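Local atomic coordinates of lithostathine-1-alpha (Homo sapiens, PDB entry 1QDD), a protein that might inhibit spontaneous calcium carbonate precipitation and may take part in the regeneration of pancreas and brain. Residues Tyr27-Asp39 and Ser69-His81. The protein carries 1 engineered substitution. Sequence-based numbering, arbitrary orientation.
Sequences YFNEDRETWVDAD and SGTDDFNVWIGLH
Asp73 OD1 is gripped by two partners: Arg32 NH1 donates to its syn lone pair at 2.7 Å, and the hydroxyl of Ser137, on strand 136-143, supplies a second bond. Arg32 completes an end-on bidentate salt bridge by placing NH2 2.7 Å from Asp73 OD2, although both carboxylate oxygens sit somewhat out of the guanidinium plane. Such a two-point clamp restrains rotation of the carboxylate, and the arginine probably offsets the negative charge of nearby Glu30. That glutamate accepts a 2.8 Å bond from Thr71 OG1, which reaches OE2 on the anti side; OG1 in turn accepts from Asp73 N in an ST turn, so one hydroxyl ties the loop together and fastens it to strand 24-33. A water joins Glu30 OE2 to Asp72 N. Beside these polar groups, Phe28 sets its ring between Ser69, Thr71 and Val76, with CE2 3.9 Å from Val76 CG2.

Farther along, Trp77-Leu80 spell the WIGL signature of C-type lectin domains, whose tryptophan packs here against the start of helix 35-44. Trp77 NE1 donates to Glu33 O at 2.9 Å, the oxygen lying in the indole plane, just ahead of the helix. A reciprocal bond runs from Trp35 NE1 to Ile78 O at 3.0 Å, just before Gly79, where the chain turns a corner from one sheet to another. With CG anti to the backbone N (chi1 -175°), the Trp35 indole presents its CD1 edge to the face of Trp77 in a T-shaped pair, planes at 89°, while Trp35 CB sits over the six-membered ring of Trp77. At the other end of the same indole, the six-membered ring makes an offset stack with His81, centroids 4.3 Å apart and planes 27° from parallel, so that Trp35 CH2 lies over the imidazole.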
# COMPACT_ATOMS: atom_id res chain seq x y z
N TYR A 27 -7.70 -3.32 0.72
CA TYR A 27 -7.81 -4.46 1.64
C TYR A 27 -6.44 -4.85 2.17
O TYR A 27 -5.41 -4.69 1.51
CB TYR A 27 -8.48 -5.69 1.04
CG TYR A 27 -7.85 -6.25 -0.21
CD1 TYR A 27 -6.91 -7.26 -0.15
CD2 TYR A 27 -8.16 -5.74 -1.47
CE1 TYR A 27 -6.31 -7.77 -1.30
CE2 TYR A 27 -7.59 -6.24 -2.62
CZ TYR A 27 -6.68 -7.26 -2.53
OH TYR A 27 -6.09 -7.76 -3.68
N PHE A 28 -6.41 -5.38 3.39
CA PHE A 28 -5.24 -5.90 4.07
C PHE A 28 -5.19 -7.42 3.90
O PHE A 28 -6.21 -8.10 4.14
CB PHE A 28 -5.27 -5.53 5.55
CG PHE A 28 -4.19 -6.18 6.39
CD1 PHE A 28 -4.54 -7.13 7.35
CD2 PHE A 28 -2.86 -5.86 6.24
CE1 PHE A 28 -3.58 -7.74 8.13
CE2 PHE A 28 -1.90 -6.47 7.02
CZ PHE A 28 -2.25 -7.41 7.97
N ASN A 29 -4.12 -7.99 3.43
CA ASN A 29 -3.92 -9.43 3.25
C ASN A 29 -2.82 -9.90 4.22
O ASN A 29 -1.68 -9.43 4.13
CB ASN A 29 -3.54 -9.72 1.80
CG ASN A 29 -3.55 -11.17 1.39
OD1 ASN A 29 -3.67 -11.55 0.20
ND2 ASN A 29 -3.40 -12.07 2.34
N GLU A 30 -3.13 -10.81 5.13
CA GLU A 30 -2.19 -11.31 6.13
C GLU A 30 -1.23 -12.36 5.64
O GLU A 30 -0.36 -12.84 6.40
CB GLU A 30 -2.93 -11.74 7.41
CG GLU A 30 -2.11 -11.54 8.69
CD GLU A 30 -2.91 -11.82 9.94
OE1 GLU A 30 -3.36 -12.97 10.10
OE2 GLU A 30 -3.08 -10.90 10.77
N ASP A 31 -1.19 -12.70 4.37
CA ASP A 31 -0.22 -13.59 3.76
C ASP A 31 1.17 -12.95 3.73
O ASP A 31 1.27 -11.79 3.31
CB ASP A 31 -0.66 -13.83 2.32
CG ASP A 31 0.18 -14.84 1.57
OD1 ASP A 31 0.90 -15.63 2.19
OD2 ASP A 31 0.08 -14.80 0.32
N ARG A 32 2.20 -13.69 4.08
CA ARG A 32 3.57 -13.19 4.11
C ARG A 32 4.28 -13.52 2.81
O ARG A 32 4.50 -14.68 2.45
CB ARG A 32 4.30 -13.77 5.32
CG ARG A 32 3.71 -13.31 6.65
CD ARG A 32 2.60 -14.24 7.14
NE ARG A 32 2.37 -14.05 8.57
CZ ARG A 32 1.76 -13.02 9.15
NH1 ARG A 32 1.26 -12.05 8.42
NH2 ARG A 32 1.67 -13.00 10.47
N GLU A 33 4.55 -12.50 2.01
CA GLU A 33 5.14 -12.59 0.69
C GLU A 33 6.26 -11.56 0.52
O GLU A 33 6.26 -10.55 1.23
CB GLU A 33 4.09 -12.36 -0.40
CG GLU A 33 2.89 -13.28 -0.42
CD GLU A 33 3.13 -14.67 -0.98
OE1 GLU A 33 4.18 -14.97 -1.58
OE2 GLU A 33 2.21 -15.52 -0.85
N THR A 34 7.17 -11.80 -0.41
CA THR A 34 8.16 -10.79 -0.76
C THR A 34 7.47 -9.56 -1.37
O THR A 34 6.33 -9.65 -1.82
CB THR A 34 9.21 -11.32 -1.75
OG1 THR A 34 8.53 -11.61 -2.97
CG2 THR A 34 9.93 -12.55 -1.23
N TRP A 35 8.17 -8.42 -1.44
CA TRP A 35 7.56 -7.21 -1.99
C TRP A 35 7.05 -7.41 -3.41
O TRP A 35 5.92 -7.05 -3.74
CB TRP A 35 8.55 -6.05 -1.90
CG TRP A 35 8.00 -4.72 -2.32
CD1 TRP A 35 7.47 -3.74 -1.52
CD2 TRP A 35 7.97 -4.17 -3.64
NE1 TRP A 35 7.09 -2.64 -2.25
CE2 TRP A 35 7.39 -2.89 -3.57
CE3 TRP A 35 8.38 -4.65 -4.89
CZ2 TRP A 35 7.17 -2.10 -4.70
CZ3 TRP A 35 8.18 -3.86 -6.02
CH2 TRP A 35 7.57 -2.60 -5.90
N VAL A 36 7.87 -8.03 -4.28
CA VAL A 36 7.47 -8.27 -5.66
C VAL A 36 6.26 -9.18 -5.77
O VAL A 36 5.34 -8.95 -6.55
CB VAL A 36 8.64 -8.84 -6.49
CG1 VAL A 36 8.20 -9.35 -7.86
CG2 VAL A 36 9.73 -7.79 -6.67
N ASP A 37 6.24 -10.26 -5.00
CA ASP A 37 5.15 -11.23 -5.01
C ASP A 37 3.86 -10.63 -4.45
O ASP A 37 2.77 -10.94 -4.96
CB ASP A 37 5.53 -12.52 -4.30
CG ASP A 37 6.55 -13.35 -5.07
OD1 ASP A 37 6.79 -13.07 -6.26
OD2 ASP A 37 7.12 -14.29 -4.47
N ALA A 38 3.95 -9.73 -3.48
CA ALA A 38 2.79 -9.01 -2.94
C ALA A 38 2.22 -8.09 -4.01
O ALA A 38 1.00 -8.08 -4.23
CB ALA A 38 3.18 -8.25 -1.69
N ASP A 39 3.07 -7.33 -4.71
CA ASP A 39 2.56 -6.45 -5.77
C ASP A 39 1.91 -7.25 -6.89
O ASP A 39 0.87 -6.83 -7.41
CB ASP A 39 3.67 -5.55 -6.29
CG ASP A 39 3.15 -4.40 -7.13
OD1 ASP A 39 2.43 -3.52 -6.62
OD2 ASP A 39 3.44 -4.36 -8.35
N SER A 69 -8.24 -4.80 11.51
CA SER A 69 -8.10 -6.21 11.22
C SER A 69 -7.78 -7.02 12.47
O SER A 69 -7.96 -8.25 12.42
CB SER A 69 -6.99 -6.47 10.19
OG SER A 69 -5.70 -6.38 10.77
N GLY A 70 -7.22 -6.43 13.51
CA GLY A 70 -6.79 -7.17 14.68
C GLY A 70 -5.44 -7.83 14.52
O GLY A 70 -5.04 -8.57 15.43
N THR A 71 -4.68 -7.60 13.45
CA THR A 71 -3.39 -8.23 13.25
C THR A 71 -2.39 -7.96 14.38
O THR A 71 -2.37 -6.87 14.94
CB THR A 71 -2.78 -7.83 11.88
OG1 THR A 71 -1.64 -8.66 11.61
CG2 THR A 71 -2.34 -6.38 11.78
N ASP A 72 -1.52 -8.93 14.63
CA ASP A 72 -0.37 -8.80 15.50
C ASP A 72 0.92 -8.55 14.73
O ASP A 72 2.01 -8.49 15.33
CB ASP A 72 -0.20 -10.05 16.39
CG ASP A 72 -1.34 -10.21 17.39
OD1 ASP A 72 -1.98 -11.29 17.37
OD2 ASP A 72 -1.60 -9.22 18.12
N ASP A 73 0.85 -8.32 13.42
CA ASP A 73 2.03 -8.08 12.60
C ASP A 73 2.78 -6.79 12.94
O ASP A 73 2.18 -5.81 13.35
CB ASP A 73 1.64 -8.07 11.12
CG ASP A 73 1.34 -9.44 10.55
OD1 ASP A 73 1.07 -9.52 9.32
OD2 ASP A 73 1.36 -10.46 11.27
N PHE A 74 4.10 -6.82 12.76
CA PHE A 74 4.95 -5.66 13.03
C PHE A 74 5.21 -4.81 11.79
O PHE A 74 5.49 -3.62 11.96
CB PHE A 74 6.29 -6.13 13.61
CG PHE A 74 6.16 -6.86 14.93
CD1 PHE A 74 6.31 -8.23 15.00
CD2 PHE A 74 5.91 -6.14 16.08
CE1 PHE A 74 6.19 -8.89 16.22
CE2 PHE A 74 5.77 -6.79 17.30
CZ PHE A 74 5.91 -8.16 17.35
N ASN A 75 5.25 -5.41 10.61
CA ASN A 75 5.60 -4.74 9.36
C ASN A 75 4.61 -5.09 8.26
O ASN A 75 4.23 -6.25 8.12
CB ASN A 75 6.98 -5.15 8.85
CG ASN A 75 8.11 -4.57 9.67
OD1 ASN A 75 8.46 -3.41 9.54
ND2 ASN A 75 8.61 -5.39 10.59
N VAL A 76 4.14 -4.09 7.51
CA VAL A 76 3.17 -4.28 6.43
C VAL A 76 3.69 -3.59 5.16
O VAL A 76 3.99 -2.38 5.22
CB VAL A 76 1.78 -3.74 6.80
CG1 VAL A 76 0.78 -3.93 5.66
CG2 VAL A 76 1.25 -4.41 8.07
N TRP A 77 3.75 -4.26 4.04
CA TRP A 77 4.24 -3.63 2.81
C TRP A 77 3.31 -2.57 2.21
O TRP A 77 2.08 -2.71 2.19
CB TRP A 77 4.41 -4.68 1.71
CG TRP A 77 5.50 -5.70 1.73
CD1 TRP A 77 5.35 -7.05 1.58
CD2 TRP A 77 6.91 -5.47 1.88
NE1 TRP A 77 6.58 -7.67 1.62
CE2 TRP A 77 7.55 -6.72 1.81
CE3 TRP A 77 7.69 -4.32 2.07
CZ2 TRP A 77 8.94 -6.86 1.91
CZ3 TRP A 77 9.06 -4.46 2.16
CH2 TRP A 77 9.67 -5.72 2.09
N ILE A 78 3.95 -1.52 1.68
CA ILE A 78 3.32 -0.50 0.84
C ILE A 78 4.10 -0.48 -0.48
O ILE A 78 5.16 -1.10 -0.60
CB ILE A 78 3.16 0.87 1.47
CG1 ILE A 78 4.50 1.52 1.81
CG2 ILE A 78 2.28 0.78 2.72
CD1 ILE A 78 4.40 2.96 2.29
N GLY A 79 3.59 0.22 -1.49
CA GLY A 79 4.17 0.20 -2.82
C GLY A 79 5.40 1.00 -3.16
O GLY A 79 5.67 1.17 -4.37
N LEU A 80 6.13 1.53 -2.20
CA LEU A 80 7.28 2.39 -2.46
C LEU A 80 8.56 1.59 -2.51
O LEU A 80 8.78 0.71 -1.65
CB LEU A 80 7.36 3.51 -1.42
CG LEU A 80 8.18 4.76 -1.80
CD1 LEU A 80 7.46 5.62 -2.82
CD2 LEU A 80 8.48 5.61 -0.56
N HIS A 81 9.42 1.84 -3.50
CA HIS A 81 10.68 1.12 -3.63
C HIS A 81 11.71 1.99 -4.35
O HIS A 81 11.36 3.03 -4.93
CB HIS A 81 10.50 -0.24 -4.31
CG HIS A 81 10.15 -0.20 -5.76
ND1 HIS A 81 10.78 -1.03 -6.68
CD2 HIS A 81 9.23 0.50 -6.46
CE1 HIS A 81 10.26 -0.80 -7.87
NE2 HIS A 81 9.33 0.12 -7.79
O HOH W 1 -1.26 -11.52 13.29